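Local structure of DUF411 domain-containing protein (Pseudomonas aeruginosa, 6WIS) at residues Met51-Glu65 with Leu76-Met90. The protein binds copper through a cysteine-bridged cluster of four copper ions and probably serves in bacterial copper resistance. Sequence-based numbering, arbitrary orientation.
Sequences MGSCHTGVIDGKFVE and LRERADLVGAAVPGM. With CU (copper (II) ion), chain C; CU (copper (II) ion), chain D; CU (copper (II) ion), chain F; ZN (zinc ion), chain N.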
loop_
_atom_site.group_PDB
_atom_site.type_symbol
_atom_site.label_atom_id
_atom_site.label_comp_id
_atom_site.label_asym_id
_atom_site.label_seq_id
_atom_site.Cartn_x
_atom_site.Cartn_y
_atom_site.Cartn_z
HETATM N N MSE A 51 -11.480 -2.604 1.473
HETATM C CA MSE A 51 -10.108 -2.937 1.057
HETATM C C MSE A 51 -9.175 -1.936 1.729
HETATM O O MSE A 51 -8.023 -1.944 1.407
HETATM C CB MSE A 51 -9.991 -2.871 -0.459
HETATM C CG MSE A 51 -9.694 -4.207 -1.067
HETATM SE SE MSE A 51 -9.609 -4.184 -2.994
HETATM C CE MSE A 51 -10.751 -5.641 -3.566
ATOM N N GLY A 52 -9.713 -1.121 2.633
ATOM C CA GLY A 52 -8.914 -0.114 3.299
ATOM C C GLY A 52 -7.925 -0.705 4.286
ATOM O O GLY A 52 -8.044 -1.832 4.767
ATOM N N SER A 53 -6.924 0.099 4.616
ATOM C CA SER A 53 -5.882 -0.315 5.535
ATOM C C SER A 53 -5.555 0.908 6.373
ATOM O O SER A 53 -6.357 1.845 6.462
ATOM C CB SER A 53 -4.693 -0.902 4.749
ATOM O OG SER A 53 -3.712 -1.463 5.596
ATOM N N CYS A 54 -4.362 0.915 6.978
ATOM C CA CYS A 54 -3.947 1.960 7.915
ATOM C C CYS A 54 -3.236 3.140 7.245
ATOM O O CYS A 54 -2.974 4.161 7.904
ATOM C CB CYS A 54 -3.018 1.327 8.960
ATOM S SG CYS A 54 -1.759 0.287 8.124
ATOM N N HIS A 55 -2.869 3.018 5.973
ATOM C CA HIS A 55 -2.226 4.129 5.278
ATOM C C HIS A 55 -2.513 3.998 3.785
ATOM O O HIS A 55 -2.862 2.923 3.305
ATOM C CB HIS A 55 -0.708 4.149 5.531
ATOM C CG HIS A 55 0.015 2.959 4.963
ATOM N ND1 HIS A 55 0.531 1.949 5.748
ATOM C CD2 HIS A 55 0.294 2.612 3.680
ATOM C CE1 HIS A 55 1.100 1.034 4.981
ATOM N NE2 HIS A 55 0.952 1.400 3.718
ATOM N N THR A 56 -2.338 5.095 3.051
ATOM C CA THR A 56 -2.568 5.115 1.608
ATOM C C THR A 56 -1.401 5.847 0.957
ATOM O O THR A 56 -1.160 7.013 1.275
ATOM C CB THR A 56 -3.884 5.811 1.245
ATOM O OG1 THR A 56 -4.977 5.205 1.962
ATOM C CG2 THR A 56 -4.139 5.684 -0.262
ATOM N N GLY A 57 -0.651 5.150 0.086
ATOM C CA GLY A 57 0.411 5.773 -0.685
ATOM C C GLY A 57 -0.065 6.132 -2.088
ATOM O O GLY A 57 -1.050 5.575 -2.571
ATOM N N VAL A 58 0.620 7.086 -2.728
ATOM C CA VAL A 58 0.311 7.474 -4.109
ATOM C C VAL A 58 1.614 7.521 -4.882
ATOM O O VAL A 58 2.550 8.233 -4.490
ATOM C CB VAL A 58 -0.412 8.833 -4.214
ATOM C CG1 VAL A 58 -0.867 9.065 -5.677
ATOM C CG2 VAL A 58 -1.634 8.876 -3.284
ATOM N N ILE A 59 1.688 6.770 -5.976
ATOM C CA ILE A 59 2.905 6.771 -6.781
ATOM C C ILE A 59 2.481 6.843 -8.237
ATOM O O ILE A 59 1.685 6.015 -8.692
ATOM C CB ILE A 59 3.817 5.548 -6.527
ATOM C CG1 ILE A 59 5.035 5.585 -7.471
ATOM C CG2 ILE A 59 3.051 4.201 -6.661
ATOM C CD1 ILE A 59 6.262 4.820 -6.925
ATOM N N ASP A 60 2.966 7.865 -8.945
ATOM C CA ASP A 60 2.726 8.025 -10.378
ATOM C C ASP A 60 1.248 7.849 -10.708
ATOM O O ASP A 60 0.878 7.223 -11.703
ATOM C CB ASP A 60 3.611 7.065 -11.184
ATOM C CG ASP A 60 5.113 7.362 -11.008
ATOM O OD1 ASP A 60 5.541 8.540 -11.142
ATOM O OD2 ASP A 60 5.870 6.414 -10.716
ATOM N N GLY A 61 0.391 8.372 -9.825
ATOM C CA GLY A 61 -1.029 8.383 -10.033
ATOM C C GLY A 61 -1.804 7.198 -9.491
ATOM O O GLY A 61 -3.039 7.259 -9.460
ATOM N N LYS A 62 -1.139 6.126 -9.061
ATOM C CA LYS A 62 -1.824 4.919 -8.609
ATOM C C LYS A 62 -1.746 4.815 -7.088
ATOM O O LYS A 62 -0.772 5.273 -6.476
ATOM C CB LYS A 62 -1.202 3.685 -9.253
ATOM C CG LYS A 62 -1.028 3.820 -10.774
ATOM C CD LYS A 62 -0.552 2.513 -11.387
ATOM C CE LYS A 62 -0.518 2.620 -12.927
ATOM N NZ LYS A 62 -0.246 1.267 -13.462
ATOM N N PHE A 63 -2.775 4.226 -6.474
ATOM C CA PHE A 63 -2.796 4.123 -5.015
ATOM C C PHE A 63 -2.157 2.817 -4.544
ATOM O O PHE A 63 -2.177 1.798 -5.236
ATOM C CB PHE A 63 -4.221 4.256 -4.439
ATOM C CG PHE A 63 -5.172 3.120 -4.786
ATOM C CD1 PHE A 63 -5.101 1.897 -4.130
ATOM C CD2 PHE A 63 -6.191 3.322 -5.712
ATOM C CE1 PHE A 63 -5.981 0.887 -4.434
ATOM C CE2 PHE A 63 -7.083 2.323 -6.011
ATOM C CZ PHE A 63 -6.984 1.105 -5.377
ATOM N N VAL A 64 -1.591 2.866 -3.342
ATOM C CA VAL A 64 -0.907 1.740 -2.706
ATOM C C VAL A 64 -1.524 1.675 -1.318
ATOM O O VAL A 64 -1.223 2.513 -0.466
ATOM C CB VAL A 64 0.612 1.941 -2.626
ATOM C CG1 VAL A 64 1.279 0.767 -1.882
ATOM C CG2 VAL A 64 1.237 2.130 -4.067
ATOM N N GLU A 65 -2.446 0.746 -1.108
ATOM C CA GLU A 65 -3.232 0.695 0.117
ATOM C C GLU A 65 -2.621 -0.343 1.046
ATOM O O GLU A 65 -2.567 -1.529 0.709
ATOM C CB GLU A 65 -4.694 0.359 -0.188
ATOM C CG GLU A 65 -5.608 0.376 1.035
ATOM C CD GLU A 65 -5.811 1.781 1.602
ATOM O OE1 GLU A 65 -5.428 2.738 0.898
ATOM O OE2 GLU A 65 -6.350 1.934 2.741
ATOM N N LEU A 76 2.988 -3.084 -9.828
ATOM C CA LEU A 76 1.865 -2.175 -10.012
ATOM C C LEU A 76 2.196 -1.091 -11.029
ATOM O O LEU A 76 1.394 -0.802 -11.927
ATOM C CB LEU A 76 1.477 -1.553 -8.664
ATOM C CG LEU A 76 0.465 -0.410 -8.686
ATOM C CD1 LEU A 76 -0.891 -0.916 -9.219
ATOM C CD2 LEU A 76 0.304 0.199 -7.271
ATOM N N ARG A 77 3.385 -0.500 -10.913
ATOM C CA ARG A 77 3.777 0.604 -11.782
ATOM C C ARG A 77 3.800 0.203 -13.246
ATOM O O ARG A 77 3.513 1.034 -14.115
ATOM C CB ARG A 77 5.152 1.129 -11.383
ATOM C CG ARG A 77 5.147 1.867 -10.081
ATOM C CD ARG A 77 6.476 2.534 -9.783
ATOM N NE ARG A 77 6.713 3.724 -10.594
ATOM C CZ ARG A 77 7.684 3.820 -11.499
ATOM N NH1 ARG A 77 8.486 2.791 -11.716
ATOM N NH2 ARG A 77 7.848 4.935 -12.187
ATOM N N GLU A 78 4.125 -1.050 -13.547
ATOM C CA GLU A 78 4.289 -1.443 -14.937
ATOM C C GLU A 78 3.056 -2.113 -15.538
ATOM O O GLU A 78 3.109 -2.536 -16.689
ATOM C CB GLU A 78 5.520 -2.333 -15.086
ATOM C CG GLU A 78 5.414 -3.738 -14.572
ATOM C CD GLU A 78 6.795 -4.334 -14.341
ATOM O OE1 GLU A 78 7.770 -3.546 -14.296
ATOM O OE2 GLU A 78 6.908 -5.573 -14.205
ATOM N N ARG A 79 1.938 -2.177 -14.821
ATOM C CA ARG A 79 0.714 -2.763 -15.357
ATOM C C ARG A 79 -0.228 -1.617 -15.719
ATOM O O ARG A 79 -0.871 -1.019 -14.846
ATOM C CB ARG A 79 0.088 -3.739 -14.363
ATOM C CG ARG A 79 0.897 -5.018 -14.156
ATOM C CD ARG A 79 0.362 -6.156 -15.038
ATOM N NE ARG A 79 -1.091 -6.202 -14.975
ATOM C CZ ARG A 79 -1.788 -7.014 -14.180
ATOM N NH1 ARG A 79 -1.162 -7.880 -13.389
ATOM N NH2 ARG A 79 -3.117 -6.960 -14.182
ATOM N N ALA A 80 -0.300 -1.313 -17.023
ATOM C CA ALA A 80 -1.110 -0.192 -17.488
ATOM C C ALA A 80 -2.594 -0.382 -17.206
ATOM O O ALA A 80 -3.336 0.604 -17.166
ATOM C CB ALA A 80 -0.893 0.027 -18.983
ATOM N N ASP A 81 -3.045 -1.618 -16.996
ATOM C CA ASP A 81 -4.453 -1.847 -16.687
ATOM C C ASP A 81 -4.817 -1.595 -15.217
ATOM O O ASP A 81 -6.012 -1.596 -14.892
ATOM C CB ASP A 81 -4.844 -3.283 -17.063
ATOM C CG ASP A 81 -3.959 -4.313 -16.392
ATOM O OD1 ASP A 81 -2.722 -4.136 -16.421
ATOM O OD2 ASP A 81 -4.491 -5.293 -15.831
ATOM N N LEU A 82 -3.844 -1.377 -14.328
ATOM C CA LEU A 82 -4.108 -1.261 -12.893
ATOM C C LEU A 82 -3.947 0.178 -12.421
ATOM O O LEU A 82 -2.975 0.859 -12.765
ATOM C CB LEU A 82 -3.185 -2.166 -12.066
ATOM C CG LEU A 82 -3.266 -3.672 -12.311
ATOM C CD1 LEU A 82 -2.298 -4.405 -11.401
ATOM C CD2 LEU A 82 -4.686 -4.189 -12.125
ATOM N N VAL A 83 -4.901 0.614 -11.601
ATOM C CA VAL A 83 -4.893 1.940 -10.998
ATOM C C VAL A 83 -4.482 1.913 -9.520
ATOM O O VAL A 83 -4.379 2.977 -8.896
ATOM C CB VAL A 83 -6.285 2.583 -11.157
ATOM C CG1 VAL A 83 -7.253 1.952 -10.178
ATOM C CG2 VAL A 83 -6.224 4.112 -11.002
ATOM N N GLY A 84 -4.258 0.735 -8.945
ATOM C CA GLY A 84 -3.892 0.645 -7.542
ATOM C C GLY A 84 -3.722 -0.803 -7.133
ATOM O O GLY A 84 -4.115 -1.727 -7.852
ATOM N N ALA A 85 -3.071 -0.984 -5.982
ATOM C CA ALA A 85 -2.963 -2.295 -5.352
ATOM C C ALA A 85 -3.154 -2.115 -3.854
ATOM O O ALA A 85 -2.770 -1.086 -3.296
ATOM C CB ALA A 85 -1.628 -2.965 -5.633
ATOM N N ALA A 86 -3.778 -3.109 -3.221
ATOM C CA ALA A 86 -4.137 -3.053 -1.808
ATOM C C ALA A 86 -3.740 -4.347 -1.121
ATOM O O ALA A 86 -3.907 -5.443 -1.688
ATOM C CB ALA A 86 -5.670 -2.840 -1.598
ATOM N N VAL A 87 -3.223 -4.214 0.100
ATOM C CA VAL A 87 -3.245 -5.285 1.097
ATOM C C VAL A 87 -4.228 -4.851 2.181
ATOM O O VAL A 87 -3.880 -4.031 3.042
ATOM C CB VAL A 87 -1.863 -5.568 1.697
ATOM C CG1 VAL A 87 -2.001 -6.616 2.809
ATOM C CG2 VAL A 87 -0.865 -6.012 0.607
ATOM N N PRO A 88 -5.470 -5.327 2.155
ATOM C CA PRO A 88 -6.464 -4.831 3.118
ATOM C C PRO A 88 -6.081 -5.172 4.553
ATOM O O PRO A 88 -5.387 -6.156 4.818
ATOM C CB PRO A 88 -7.750 -5.553 2.701
ATOM C CG PRO A 88 -7.529 -5.915 1.268
ATOM C CD PRO A 88 -6.061 -6.227 1.153
ATOM N N GLY A 89 -6.532 -4.341 5.485
ATOM C CA GLY A 89 -6.250 -4.668 6.871
ATOM C C GLY A 89 -4.778 -4.506 7.212
ATOM O O GLY A 89 -4.051 -3.679 6.636
HETATM N N MSE A 90 -4.324 -5.310 8.167
HETATM C CA MSE A 90 -2.921 -5.275 8.558
HETATM C C MSE A 90 -2.458 -6.669 8.910
HETATM O O MSE A 90 -2.342 -6.999 10.090
HETATM C CB MSE A 90 -2.690 -4.333 9.753
HETATM C CG MSE A 90 -3.118 -2.885 9.569
HETATM SE SE MSE A 90 -2.789 -1.765 11.172
HETATM C CE MSE A 90 -3.885 -2.740 12.473
HETATM CU CU CU C . -0.211 1.900 7.807
HETATM CU CU CU D . 0.013 -0.483 9.357
HETATM CU CU CU F . -0.520 -2.238 11.862
HETATM ZN ZN ZN N . 9.081 -5.829 -14.284
#
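The ring of F63 lies flat over the backbone of G84. G84 CA sits above its centre, 3.6 Å from the ring centroid, a CH-pi contact. The ring reaches across because CG stands between the backbone N and the carbonyl carbon (chi1 67°). The second flat group is the R77 guanidinium. D60 meets it at the edge, with NE and NH2 both gripping OD2. The carboxylate is turned 50° from the guanidinium plane. NE comes nearly along the C-O axis of OD2, while NH2 comes from above the carboxylate. I59 CD1 packs against R77 CD at 3.7 Å.

The extended K62 side chain reaches the C-terminal end of helix 70-77 and the turn after it. Its NZ donates to L82 O at 2.8 Å and to L76 O at 3.1 Å. L76 O also accepts R79 N, from the opposite face of its plane. Between these ends, strands 62-65 and 84-86 pair in parallel. Helix 70-77 connects them, making a beta-alpha-beta unit. E65 N bonds to A85 O at 2.9 Å. L76 CD2 packs on V64 CG2, on the helix side.

Beyond the strands, G89 N donates almost straight to G52 O (178°). CG of selenomethionine M51 rests on P88 CG at 3.6 Å. C54 SG bridges two copper ions, and SE of selenomethionine M90, in the place of methionine sulfur, binds another, with C15 and M97. C54 SG and M90 CG lie 3.7 Å apart. The contact thus joins a lysine-bound turn at one end to soft copper ligands, thiolate and thioether-type, at the other.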